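Local coordinates for protein peptidase S8 and S53, subtilisin, kexin, sedolisin (Mycobacterium smegmatis, PDB 4KG7) that probably cleaves peptide bonds as a subtilisin-like serine endopeptidase, the mycosin MycP3 of the mycobacterial ESX-3 type VII secretion system, at residues S36-T41 with S302-S307; H104-A109 with V291-A296; S272-A277 with P314-S319; G75-P80 with G97-D102; S47-A52 with A284-N289. All coordinates share one frame; numbering follows the deposited sequence. Where two conformers were deposited one is given.

Contact 1 of 5, residues S36-T41 with S302-S307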
# COMPACT_ATOMS: atom_id res chain seq x y z
N SER A 36 11.40 -14.21 7.48
CA SER A 36 11.80 -15.59 7.74
C SER A 36 10.58 -16.50 7.67
O SER A 36 9.45 -16.05 7.58
CB SER A 36 12.45 -15.72 9.16
OG SER A 36 13.56 -14.84 9.32
N VAL A 37 10.84 -17.80 7.76
CA VAL A 37 9.78 -18.80 7.85
C VAL A 37 9.40 -19.05 9.31
O VAL A 37 10.23 -19.38 10.14
CB VAL A 37 10.20 -20.11 7.15
CG1 VAL A 37 9.15 -21.19 7.27
CG2 VAL A 37 10.47 -19.84 5.67
N LEU A 38 8.10 -18.95 9.60
CA LEU A 38 7.59 -19.21 10.93
C LEU A 38 7.62 -20.71 11.20
O LEU A 38 7.01 -21.46 10.45
CB LEU A 38 6.15 -18.68 10.99
CG LEU A 38 5.46 -18.69 12.35
CD1 LEU A 38 6.22 -17.80 13.33
CD2 LEU A 38 4.02 -18.21 12.14
N PRO A 39 8.30 -21.16 12.27
CA PRO A 39 8.32 -22.58 12.50
C PRO A 39 6.94 -23.20 12.66
O PRO A 39 6.03 -22.59 13.24
CB PRO A 39 9.16 -22.72 13.77
CG PRO A 39 10.10 -21.56 13.70
CD PRO A 39 9.28 -20.46 13.12
N GLY A 40 6.76 -24.39 12.09
CA GLY A 40 5.49 -25.06 12.16
C GLY A 40 4.54 -24.74 11.03
O GLY A 40 3.44 -25.30 10.97
N THR A 41 4.95 -23.85 10.14
CA THR A 41 4.13 -23.50 8.98
C THR A 41 4.72 -24.13 7.72
O THR A 41 5.87 -24.53 7.69
CB THR A 41 4.03 -21.97 8.76
OG1 THR A 41 5.32 -21.43 8.45
CG2 THR A 41 3.44 -21.28 9.98
N SER A 302 8.71 -16.37 2.53
CA SER A 302 8.73 -16.07 3.98
C SER A 302 7.36 -15.64 4.46
O SER A 302 6.48 -15.28 3.68
CB SER A 302 9.73 -14.96 4.30
OG SER A 302 9.36 -13.82 3.56
N ASN A 303 7.17 -15.73 5.76
CA ASN A 303 5.87 -15.48 6.37
C ASN A 303 5.96 -15.00 7.80
O ASN A 303 5.04 -15.16 8.58
CB ASN A 303 4.97 -16.71 6.23
CG ASN A 303 5.46 -17.91 7.02
OD1 ASN A 303 6.57 -17.91 7.52
ND2 ASN A 303 4.66 -18.95 7.08
N ALA A 304 7.10 -14.41 8.17
CA ALA A 304 7.29 -13.94 9.54
C ALA A 304 8.35 -12.87 9.64
O ALA A 304 9.22 -12.77 8.80
CB ALA A 304 7.67 -15.09 10.47
N LEU A 305 8.25 -12.12 10.74
CA LEU A 305 9.24 -11.13 11.16
C LEU A 305 9.49 -11.25 12.64
O LEU A 305 8.62 -11.69 13.36
CB LEU A 305 8.68 -9.73 11.00
CG LEU A 305 8.76 -9.17 9.63
CD1 LEU A 305 7.77 -8.02 9.52
CD2 LEU A 305 10.19 -8.71 9.40
N PRO A 306 10.64 -10.76 13.10
CA PRO A 306 10.93 -10.73 14.52
C PRO A 306 10.12 -9.68 15.28
O PRO A 306 9.93 -8.57 14.78
CB PRO A 306 12.44 -10.44 14.58
CG PRO A 306 12.83 -9.94 13.24
CD PRO A 306 11.73 -10.19 12.27
N SER A 307 9.59 -10.05 16.44
CA SER A 307 8.92 -9.09 17.32
C SER A 307 9.79 -8.94 18.55
O SER A 307 11.03 -8.98 18.44
CB SER A 307 7.51 -9.58 17.67
OG SER A 307 7.55 -10.66 18.58

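Contact 2 of 5, residues H104-A109 with V291-A296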
# COMPACT_ATOMS: atom_id res chain seq x y z
N HIS A 104 9.87 -5.22 4.16
CA HIS A 104 8.48 -4.87 3.94
C HIS A 104 8.15 -4.66 2.47
O HIS A 104 7.22 -5.25 1.90
CB HIS A 104 8.17 -3.63 4.76
CG HIS A 104 6.72 -3.29 4.82
ND1 HIS A 104 6.12 -2.44 3.92
CD2 HIS A 104 5.75 -3.70 5.66
CE1 HIS A 104 4.83 -2.37 4.19
NE2 HIS A 104 4.58 -3.14 5.24
N GLY A 105 8.98 -3.84 1.82
CA GLY A 105 8.83 -3.58 0.40
C GLY A 105 8.88 -4.86 -0.43
O GLY A 105 8.15 -5.04 -1.40
N THR A 106 9.78 -5.74 -0.04
CA THR A 106 9.91 -7.02 -0.73
C THR A 106 8.66 -7.88 -0.61
O THR A 106 8.21 -8.49 -1.58
CB THR A 106 11.20 -7.76 -0.32
OG1 THR A 106 12.34 -6.90 -0.49
CG2 THR A 106 11.39 -9.02 -1.15
N SER A 107 8.12 -7.94 0.60
CA SER A 107 6.88 -8.71 0.84
C SER A 107 5.74 -8.11 0.04
O SER A 107 4.95 -8.80 -0.60
CB SER A 107 6.53 -8.70 2.32
OG SER A 107 7.48 -9.35 3.15
N VAL A 108 5.68 -6.79 0.03
CA VAL A 108 4.63 -6.09 -0.73
C VAL A 108 4.78 -6.35 -2.24
O VAL A 108 3.83 -6.74 -2.92
CB VAL A 108 4.69 -4.59 -0.38
CG1 VAL A 108 3.97 -3.74 -1.41
CG2 VAL A 108 4.15 -4.31 1.02
N ALA A 109 5.98 -6.18 -2.76
CA ALA A 109 6.27 -6.42 -4.17
C ALA A 109 5.90 -7.86 -4.56
O ALA A 109 5.34 -8.13 -5.62
CB ALA A 109 7.74 -6.14 -4.45
N VAL A 291 1.96 -14.76 3.26
CA VAL A 291 3.15 -15.43 2.73
C VAL A 291 3.56 -14.69 1.47
O VAL A 291 2.74 -14.45 0.59
CB VAL A 291 2.86 -16.89 2.36
CG1 VAL A 291 4.08 -17.53 1.72
CG2 VAL A 291 2.39 -17.66 3.60
N SER A 292 4.83 -14.31 1.41
CA SER A 292 5.34 -13.64 0.23
C SER A 292 6.83 -13.89 0.06
O SER A 292 7.36 -14.90 0.52
CB SER A 292 4.99 -12.15 0.33
OG SER A 292 5.28 -11.48 -0.87
N VAL A 293 7.50 -13.03 -0.66
CA VAL A 293 8.90 -13.21 -1.01
C VAL A 293 9.80 -12.56 0.05
O VAL A 293 9.50 -11.50 0.59
CB VAL A 293 9.13 -12.58 -2.41
CG1 VAL A 293 10.58 -12.61 -2.81
CG2 VAL A 293 8.22 -13.23 -3.46
N SER A 294 10.94 -13.20 0.29
CA SER A 294 11.89 -12.72 1.27
C SER A 294 12.96 -11.83 0.66
O SER A 294 13.33 -12.05 -0.51
CB SER A 294 12.56 -13.92 1.95
OG SER A 294 13.53 -13.50 2.90
N ASN A 295 13.44 -10.85 1.43
CA ASN A 295 14.64 -10.08 1.09
C ASN A 295 15.96 -10.74 1.53
O ASN A 295 17.03 -10.17 1.36
CB ASN A 295 14.58 -8.66 1.66
CG ASN A 295 14.47 -8.65 3.19
OD1 ASN A 295 13.90 -9.56 3.79
ND2 ASN A 295 14.95 -7.57 3.82
N ALA A 296 15.89 -11.93 2.11
CA ALA A 296 17.11 -12.70 2.41
C ALA A 296 17.79 -13.08 1.09
O ALA A 296 17.16 -13.13 0.05
CB ALA A 296 16.77 -13.96 3.19
O HOH W 1 7.51 -11.96 2.59

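Contact 3 of 5, residues S272-A277 with P314-S319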
# COMPACT_ATOMS: atom_id res chain seq x y z
N SER A 272 -10.47 -7.37 9.68
CA SER A 272 -9.44 -7.77 10.62
C SER A 272 -9.52 -6.96 11.90
O SER A 272 -9.86 -5.79 11.88
CB SER A 272 -8.07 -7.56 10.00
OG SER A 272 -7.85 -8.46 8.91
N SER A 273 -9.20 -7.61 13.03
CA SER A 273 -9.32 -6.94 14.33
C SER A 273 -8.52 -5.64 14.39
O SER A 273 -8.93 -4.69 15.11
CB SER A 273 -8.85 -7.87 15.43
OG SER A 273 -7.49 -8.21 15.25
N PHE A 274 -7.40 -5.59 13.67
CA PHE A 274 -6.47 -4.44 13.72
C PHE A 274 -6.73 -3.38 12.65
O PHE A 274 -6.06 -2.37 12.62
CB PHE A 274 -5.03 -4.96 13.58
CG PHE A 274 -4.81 -5.79 12.35
CD1 PHE A 274 -4.64 -5.20 11.10
CD2 PHE A 274 -4.88 -7.18 12.41
CE1 PHE A 274 -4.49 -5.97 9.97
CE2 PHE A 274 -4.71 -7.96 11.27
CZ PHE A 274 -4.52 -7.36 10.04
N THR A 275 -7.70 -3.58 11.77
CA THR A 275 -7.83 -2.65 10.65
C THR A 275 -8.33 -1.29 11.15
O THR A 275 -9.29 -1.23 11.93
CB THR A 275 -8.64 -3.25 9.48
OG1 THR A 275 -8.24 -2.64 8.24
CG2 THR A 275 -10.12 -3.11 9.67
N MET A 276 -7.69 -0.22 10.70
CA MET A 276 -8.01 1.12 11.24
C MET A 276 -9.27 1.67 10.59
O MET A 276 -9.28 1.89 9.37
CB MET A 276 -6.87 2.08 10.98
CG MET A 276 -7.11 3.47 11.55
SD MET A 276 -5.70 4.52 11.16
CE MET A 276 -6.41 6.13 11.45
N ALA A 277 -10.28 2.01 11.38
CA ALA A 277 -11.51 2.56 10.84
C ALA A 277 -11.32 4.01 10.45
O ALA A 277 -10.73 4.78 11.19
CB ALA A 277 -12.62 2.49 11.86
N PRO A 314 3.64 -13.75 12.65
CA PRO A 314 3.18 -13.74 11.24
C PRO A 314 3.17 -12.33 10.66
O PRO A 314 3.19 -11.32 11.38
CB PRO A 314 1.76 -14.31 11.32
CG PRO A 314 1.72 -15.08 12.59
CD PRO A 314 2.63 -14.34 13.54
N LEU A 315 3.20 -12.29 9.34
CA LEU A 315 3.05 -11.04 8.61
C LEU A 315 1.59 -10.69 8.57
O LEU A 315 0.78 -11.42 8.01
CB LEU A 315 3.62 -11.17 7.20
CG LEU A 315 5.09 -11.60 7.10
CD1 LEU A 315 5.56 -11.69 5.66
CD2 LEU A 315 6.00 -10.66 7.86
N THR A 316 1.24 -9.56 9.18
CA THR A 316 -0.15 -9.10 9.18
C THR A 316 -0.17 -7.60 9.00
O THR A 316 0.72 -6.90 9.48
CB THR A 316 -0.93 -9.40 10.47
OG1 THR A 316 -0.50 -8.51 11.54
CG2 THR A 316 -0.78 -10.84 10.81
N GLY A 317 -1.19 -7.12 8.31
CA GLY A 317 -1.40 -5.69 8.22
C GLY A 317 -2.10 -5.23 6.97
O GLY A 317 -2.19 -5.92 5.95
N THR A 318 -2.59 -4.00 7.04
CA THR A 318 -3.21 -3.36 5.89
C THR A 318 -2.22 -3.15 4.76
O THR A 318 -2.63 -2.97 3.62
CB THR A 318 -3.94 -2.04 6.26
OG1 THR A 318 -3.04 -1.12 6.92
CG2 THR A 318 -5.18 -2.31 7.13
N SER A 319 -0.92 -3.12 5.08
CA SER A 319 0.07 -2.99 4.02
C SER A 319 -0.09 -4.11 2.98
O SER A 319 0.00 -3.86 1.76
CB SER A 319 1.46 -3.04 4.66
OG SER A 319 1.56 -4.21 5.45

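Contact 4 of 5, residues G75-P80 with G97-D102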
# COMPACT_ATOMS: atom_id res chain seq x y z
N GLY A 75 12.00 -0.22 -0.17
CA GLY A 75 12.90 -0.88 -1.12
C GLY A 75 12.42 -2.29 -1.39
O GLY A 75 11.64 -2.88 -0.61
N VAL A 76 12.91 -2.84 -2.50
CA VAL A 76 12.54 -4.18 -2.93
C VAL A 76 13.81 -4.91 -3.29
O VAL A 76 14.58 -4.46 -4.14
CB VAL A 76 11.61 -4.17 -4.16
CG1 VAL A 76 11.31 -5.59 -4.66
CG2 VAL A 76 10.31 -3.47 -3.84
N GLN A 77 14.04 -6.04 -2.65
CA GLN A 77 15.23 -6.85 -2.92
C GLN A 77 14.99 -7.81 -4.08
O GLN A 77 14.22 -8.74 -3.96
CB GLN A 77 15.59 -7.64 -1.66
CG GLN A 77 17.02 -8.10 -1.56
CD GLN A 77 18.00 -6.94 -1.38
OE1 GLN A 77 17.85 -6.06 -0.50
NE2 GLN A 77 19.00 -6.91 -2.21
N PRO A 78 15.69 -7.60 -5.22
CA PRO A 78 15.49 -8.53 -6.32
C PRO A 78 15.95 -9.94 -5.98
O PRO A 78 16.84 -10.14 -5.19
CB PRO A 78 16.33 -7.94 -7.47
CG PRO A 78 16.64 -6.53 -7.05
CD PRO A 78 16.68 -6.56 -5.56
N GLY A 79 15.30 -10.91 -6.59
CA GLY A 79 15.73 -12.28 -6.45
C GLY A 79 15.02 -13.14 -7.45
O GLY A 79 14.35 -12.64 -8.32
N PRO A 80 15.15 -14.47 -7.33
CA PRO A 80 14.51 -15.33 -8.33
C PRO A 80 13.00 -15.20 -8.46
O PRO A 80 12.44 -15.47 -9.54
CB PRO A 80 14.88 -16.75 -7.89
CG PRO A 80 16.04 -16.58 -6.99
CD PRO A 80 16.01 -15.22 -6.40
N GLY A 97 16.95 1.94 -5.04
CA GLY A 97 15.66 1.46 -4.63
C GLY A 97 15.57 -0.06 -4.54
O GLY A 97 14.52 -0.59 -4.17
N LEU A 98 16.66 -0.75 -4.87
CA LEU A 98 16.69 -2.22 -4.94
C LEU A 98 17.43 -2.85 -3.76
O LEU A 98 17.90 -3.98 -3.84
CB LEU A 98 17.24 -2.70 -6.28
CG LEU A 98 16.49 -2.16 -7.49
CD1 LEU A 98 17.20 -2.61 -8.75
CD2 LEU A 98 15.03 -2.61 -7.44
N THR A 99 17.51 -2.08 -2.68
CA THR A 99 17.98 -2.57 -1.41
C THR A 99 16.86 -2.42 -0.37
O THR A 99 16.39 -1.33 -0.10
CB THR A 99 19.22 -1.80 -0.92
OG1 THR A 99 20.29 -1.96 -1.85
CG2 THR A 99 19.63 -2.33 0.42
N ASP A 100 16.47 -3.52 0.26
CA ASP A 100 15.45 -3.51 1.28
C ASP A 100 16.05 -3.97 2.61
O ASP A 100 16.30 -5.16 2.81
CB ASP A 100 14.33 -4.45 0.84
CG ASP A 100 13.16 -4.49 1.82
OD1 ASP A 100 13.17 -3.69 2.79
OD2 ASP A 100 12.27 -5.34 1.63
N CYS A 101 16.23 -3.02 3.51
CA CYS A 101 16.82 -3.27 4.83
C CYS A 101 15.76 -3.69 5.86
O CYS A 101 16.08 -4.00 7.00
CB CYS A 101 17.54 -1.97 5.26
SG CYS A 101 18.50 -1.92 6.81
N ASP A 102 14.49 -3.74 5.44
CA ASP A 102 13.36 -3.95 6.36
C ASP A 102 12.57 -5.21 6.08
O ASP A 102 12.04 -5.84 6.98
CB ASP A 102 12.39 -2.78 6.24
CG ASP A 102 12.97 -1.50 6.76
OD1 ASP A 102 12.81 -1.25 7.97
OD2 ASP A 102 13.61 -0.76 5.99
O HOH W 2 21.08 -4.77 -2.02
O HOH W 3 19.13 -6.42 1.84

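Contact 5 of 5, residues S47-A52 with A284-N289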
# COMPACT_ATOMS: atom_id res chain seq x y z
N SER A 47 -1.80 -20.26 -0.09
CA SER A 47 -2.37 -19.55 1.04
C SER A 47 -3.90 -19.47 0.90
O SER A 47 -4.42 -19.21 -0.18
CB SER A 47 -1.81 -18.13 1.13
OG SER A 47 -2.54 -17.33 2.05
N PRO A 48 -4.61 -19.65 2.01
CA PRO A 48 -6.05 -19.34 2.02
C PRO A 48 -6.40 -17.93 1.54
O PRO A 48 -7.53 -17.68 1.07
CB PRO A 48 -6.42 -19.51 3.49
CG PRO A 48 -5.46 -20.54 3.98
CD PRO A 48 -4.17 -20.24 3.28
N ASN A 49 -5.47 -17.00 1.68
CA ASN A 49 -5.69 -15.66 1.16
C ASN A 49 -5.80 -15.63 -0.36
O ASN A 49 -6.59 -14.86 -0.92
CB ASN A 49 -4.55 -14.74 1.62
CG ASN A 49 -4.47 -14.61 3.12
OD1 ASN A 49 -5.48 -14.51 3.78
ND2 ASN A 49 -3.27 -14.52 3.66
N GLN A 50 -5.01 -16.46 -1.05
CA GLN A 50 -5.14 -16.57 -2.50
C GLN A 50 -6.52 -17.16 -2.84
O GLN A 50 -7.20 -16.66 -3.75
CB GLN A 50 -4.02 -17.42 -3.12
CG GLN A 50 -4.36 -17.70 -4.57
CD GLN A 50 -3.31 -18.45 -5.37
OE1 GLN A 50 -2.12 -18.21 -5.23
NE2 GLN A 50 -3.78 -19.32 -6.25
N LEU A 51 -6.93 -18.19 -2.11
CA LEU A 51 -8.20 -18.87 -2.38
C LEU A 51 -9.39 -17.93 -2.16
O LEU A 51 -10.36 -17.91 -2.96
CB LEU A 51 -8.32 -20.16 -1.55
CG LEU A 51 -7.22 -21.20 -1.80
CD1 LEU A 51 -7.33 -22.32 -0.78
CD2 LEU A 51 -7.26 -21.78 -3.20
N ALA A 52 -9.28 -17.08 -1.14
CA ALA A 52 -10.29 -16.05 -0.89
C ALA A 52 -10.50 -15.11 -2.10
O ALA A 52 -11.61 -14.63 -2.35
CB ALA A 52 -9.88 -15.24 0.32
N ALA A 284 -11.32 -3.57 0.69
CA ALA A 284 -10.47 -4.38 1.56
C ALA A 284 -9.87 -5.53 0.83
O ALA A 284 -10.29 -5.88 -0.27
CB ALA A 284 -11.24 -4.86 2.76
N ALA A 285 -8.87 -6.15 1.45
CA ALA A 285 -8.30 -7.40 0.92
C ALA A 285 -7.63 -8.18 2.06
O ALA A 285 -7.48 -7.67 3.16
CB ALA A 285 -7.31 -7.09 -0.22
N PRO A 286 -7.25 -9.43 1.81
CA PRO A 286 -6.64 -10.19 2.91
C PRO A 286 -5.41 -9.53 3.52
O PRO A 286 -4.53 -9.08 2.78
CB PRO A 286 -6.31 -11.54 2.26
CG PRO A 286 -7.36 -11.64 1.18
CD PRO A 286 -7.38 -10.25 0.61
N GLY A 287 -5.37 -9.50 4.85
CA GLY A 287 -4.26 -8.89 5.59
C GLY A 287 -3.67 -9.71 6.72
O GLY A 287 -2.86 -9.20 7.49
N GLU A 288 -3.96 -11.01 6.77
CA GLU A 288 -3.53 -11.88 7.88
C GLU A 288 -2.77 -13.10 7.37
O GLU A 288 -3.09 -13.65 6.34
CB GLU A 288 -4.73 -12.33 8.71
CG GLU A 288 -5.50 -11.19 9.32
CD GLU A 288 -6.66 -11.63 10.17
OE1 GLU A 288 -6.70 -12.80 10.66
OE2 GLU A 288 -7.57 -10.78 10.35
N ASN A 289 -1.79 -13.55 8.15
CA ASN A 289 -1.02 -14.78 7.82
C ASN A 289 -0.46 -14.73 6.41
O ASN A 289 -0.52 -15.70 5.65
CB ASN A 289 -1.88 -16.02 8.00
CG ASN A 289 -2.47 -16.12 9.39
OD1 ASN A 289 -1.73 -16.15 10.37
ND2 ASN A 289 -3.80 -16.05 9.50
O HOH W 4 -1.82 -17.68 4.60
O HOH W 5 -6.25 -12.61 5.74

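Contact 1 of 5, residues S36-T41 with S302-S307
Asn-303 holds its CG between its own backbone N and carbonyl carbon (chi1 67°), and Thr-41 sets OG1 in the same kind of position (chi1 64°); the two torsions bring amide and hydroxyl together from opposite directions. Asn-303 ND2 donates to Thr-41 OG1 at 2.9 Å, with the hydroxyl lying in the amide plane. The other end of the amide, OD1, accepts from Leu-38 N at 2.8 Å, the N-H pointing almost straight at it. Thr-41 OG1 in turn donates to Leu-38 O over 2.6 Å, in the plane of that carbonyl and on a lone pair. Leu-38 O also takes the Thr-41 N-H, the bond that closes the type II turn from Leu-38 to Thr-41.

Beside this side-chain bridge runs a short backbone pairing. Ser-36 N donates to Ala-304 O (2.9 Å), while Asn-303 N reaches back to Ser-36 O (2.9 Å). Two residues, Asn-303 and Ala-304, stand across from Ser-36 alone, a classic beta bulge in strand 301-306. Leu-38 CB rests 3.9 Å from Ala-304 CB, and the leucine continues onto Leu-312 and Pro-314 of the next strand. Ser-302 OG is hydrogen-bonded to Thr-35 OG1.

One buried asparagine thus reads both a backbone N-H and a hydroxyl oxygen of the turn: its two amide ends are told apart by their partners, which fixes the rotation of the group and ties the N-terminal extension to the small antiparallel sheet.

Contact 2 of 5, residues H104-A109 with V291-A296
Thr-106, on the helix that begins with the predicted catalytic His-104, pushes its methyl into the bend of residues 293-295, and this is the close-fitting half of the contact. Thr-106 CG2 sits 3.6 Å from Val-293 O and 3.7 Å from Ser-294 O, with Val-293 CG1 at 4.0 Å. The methyl gets there because it lies opposite the threonine's own backbone N, which puts OG1 on the other branch, 3.6 Å from Asn-295 CB. The Thr-106 and Asn-295 side chains cross at about a right angle. Thr-106 OG1 finds its polar partners in Asp-100 OD2 and Gln-77 N, while the Asn-295 amide turns to Asp-100 O and to the chain at Ile-33 and Thr-35.

On the next residue of the helix, Ser-107, the backbone carbonyl is the target: Ser-292 extends OG away from its backbone N (chi1 -172°) and donates to Ser-107 O at 2.7 Å, meeting a lone pair within the carbonyl plane.

The looser part is bridged by solvent. Ser-107 OG stays 3.9 Å from Val-293 O, and a water bridges them, 2.7 Å from Ser-107 OG and donating to Val-293 O. Ser-107 OG also bonds Gly-103 O, one turn back.

Strand 292-293 therefore covers the flank of helix 104-113, while His-104 bonds Asp-73 through ND1 and, weakly, Ser-319 through NE2: the histidine-bearing helix of the subtilisin fold, with its predicted charge-relay triad.

Contact 3 of 5, residues S272-A277 with P314-S319
Phe-274 packs against Thr-316 and Gly-317, the residues that lead into the helix carrying the predicted nucleophile Ser-319, a helix start characteristic of the subtilisin fold. From CB the phenylalanine turns its ring between its own backbone N and carbonyl carbon (chi1 55°), toward the 314-319 segment. One face of the ring is covered by Ser-272 CB, 3.5 Å above the plane, over the rim at CZ and CE2, within the type I turn from Ser-272 to Thr-275. Of the outer ring atoms, Phe-274 CE1 meets Gly-317 CA at 3.6 Å, and Phe-274 CE2 comes to 4.1 Å from Thr-316 CB. At the tip, Phe-274 CZ is 3.8 Å from Gly-317 N. The approaches of Thr-316 and Gly-317 are oblique.

Gly-317 is the N-cap residue of helix 318-335, with backbone angles (phi 152°) that a side chain would hardly tolerate. The aromatic ring packs directly on main chain here. Asn-216 and Asn-217 line the phenylalanine too.

Next to the ring, the side chains of Thr-275 and Thr-318 meet. Their hydroxyls look to other partners: Thr-275 OG1 accepts from Ala-264 N, and Thr-318 OG1 bonds Asn-216 and Gly-215. What touches between the two threonines is Thr-318 CG2 against Thr-275 OG1, at 3.3 Å.

Contact 4 of 5, residues G75-P80 with G97-D102
Residues 75-78 and 97-100 run close together without forming a regular sheet, linked through the backbone by one bond, Val-76 N to Gly-97 O at 3.2 Å, and by a CA-H...O contact from Leu-98 CA to Val-76 O, also 3.2 Å. Gly-75 fits against Thr-99 O and Asp-100 at a point where a CB would collide with Thr-99 O.

Gln-77 does most of the side-chain work. Its chain leaves with CG opposite the backbone N and then bends at chi2 (68°), which curls the amide back over the 98-100 backbone. Gln-77 OE1 accepts from Asp-100 N at 3.0 Å along a nearly straight N-H, although the donor stands 33° out of the amide carbonyl plane. At the other end, NE2 donates to a water that also lies 2.9 Å from Thr-99 OG1. Pro-78 and Leu-98 supply the apolar side, with Pro-78 CG 4.0 Å from Leu-98 CB.

Asp-100 packs its carboxyl group near Gly-75 O, but this is a contact of acceptors, and its hydrogen bonds go to other partners. With OD2 engaged by Thr-106, OD1 takes Thr-74 OG1, Gly-103 N and, from above the carboxylate plane, Asp-102 N, where Asp-100 OD1 to Asp-102 N is 3.0 Å and makes an Asx turn. Cys-101 beside it is disulfide-bonded to Cys-32.

With so many donors converging on it, the buried Asp-100 carboxylate is probably stabilised as the anion, and its bonds to Thr-74, Gly-103 and Asp-102 probably help fix the loop that enters the helix of His-104.

Contact 5 of 5, residues S47-A52 with A284-N289
The direct polar link is one hydrogen bond: Asn-49 ND2 donates to Glu-288 O at 2.8 Å, coming in nearly along the C=O axis, with the acceptor close to the amide plane of the asparagine. The CG of Asn-49 lies beside its backbone N (chi1 -61°), which sends the amide from the first turn of the helix across to the 286-289 backbone.

Two waters add to this. One lies 2.8 Å from Asn-49 OD1 and accepts from Glu-288 N, so both ends of the amide reach the same residue, one directly, one through water. The other donates to Asn-289 O (2.6 Å) and lies 2.7 Å from Ser-47 OG. Ser-47 is also the N-cap of the helix, its OG accepting from Asn-49 N in a capping bond.

Packing falls to Pro-286. Pro-286 CB makes a van der Waals contact with Asn-49 OD1 at 3.4 Å and lies 3.7 Å from Asn-49 CB, the two side chains running antiparallel alongside each other, and Pro-286 CG is 4.5 Å from Ala-52 CB.

Short helix 48-53 is thereby set against the end of strand 281-286, an outermost strand of the seven-stranded parallel sheet; Tyr-324 of helix 318-335 touches both Asn-49 and Pro-286, and helix 55-59 follows on the side of Gln-50.

In the fold
Contact 4 comes first to completion along the chain, between strand 68-73 and helix 104-113; contacts 1, 2, 3 and 5 each close in the region 272-319. Contacts 2 and 4 lie closest, about 8 Å between centres, joined through Thr-106, Asp-100 and Gln-77. Contacts 1 and 2 share the small antiparallel sheet, about 12 Å between centres, while contacts 3 and 5, with the same spacing of centres, meet where Gly-317 N bonds Gly-287 O, beyond the edge strand 281-286. Between contacts 2 and 3 His-104 approaches Ser-319. Contacts 1 and 5 bring the N-terminal residues 36-52 onto the subtilisin-like core, packing along it at two places about 17 Å apart between centres.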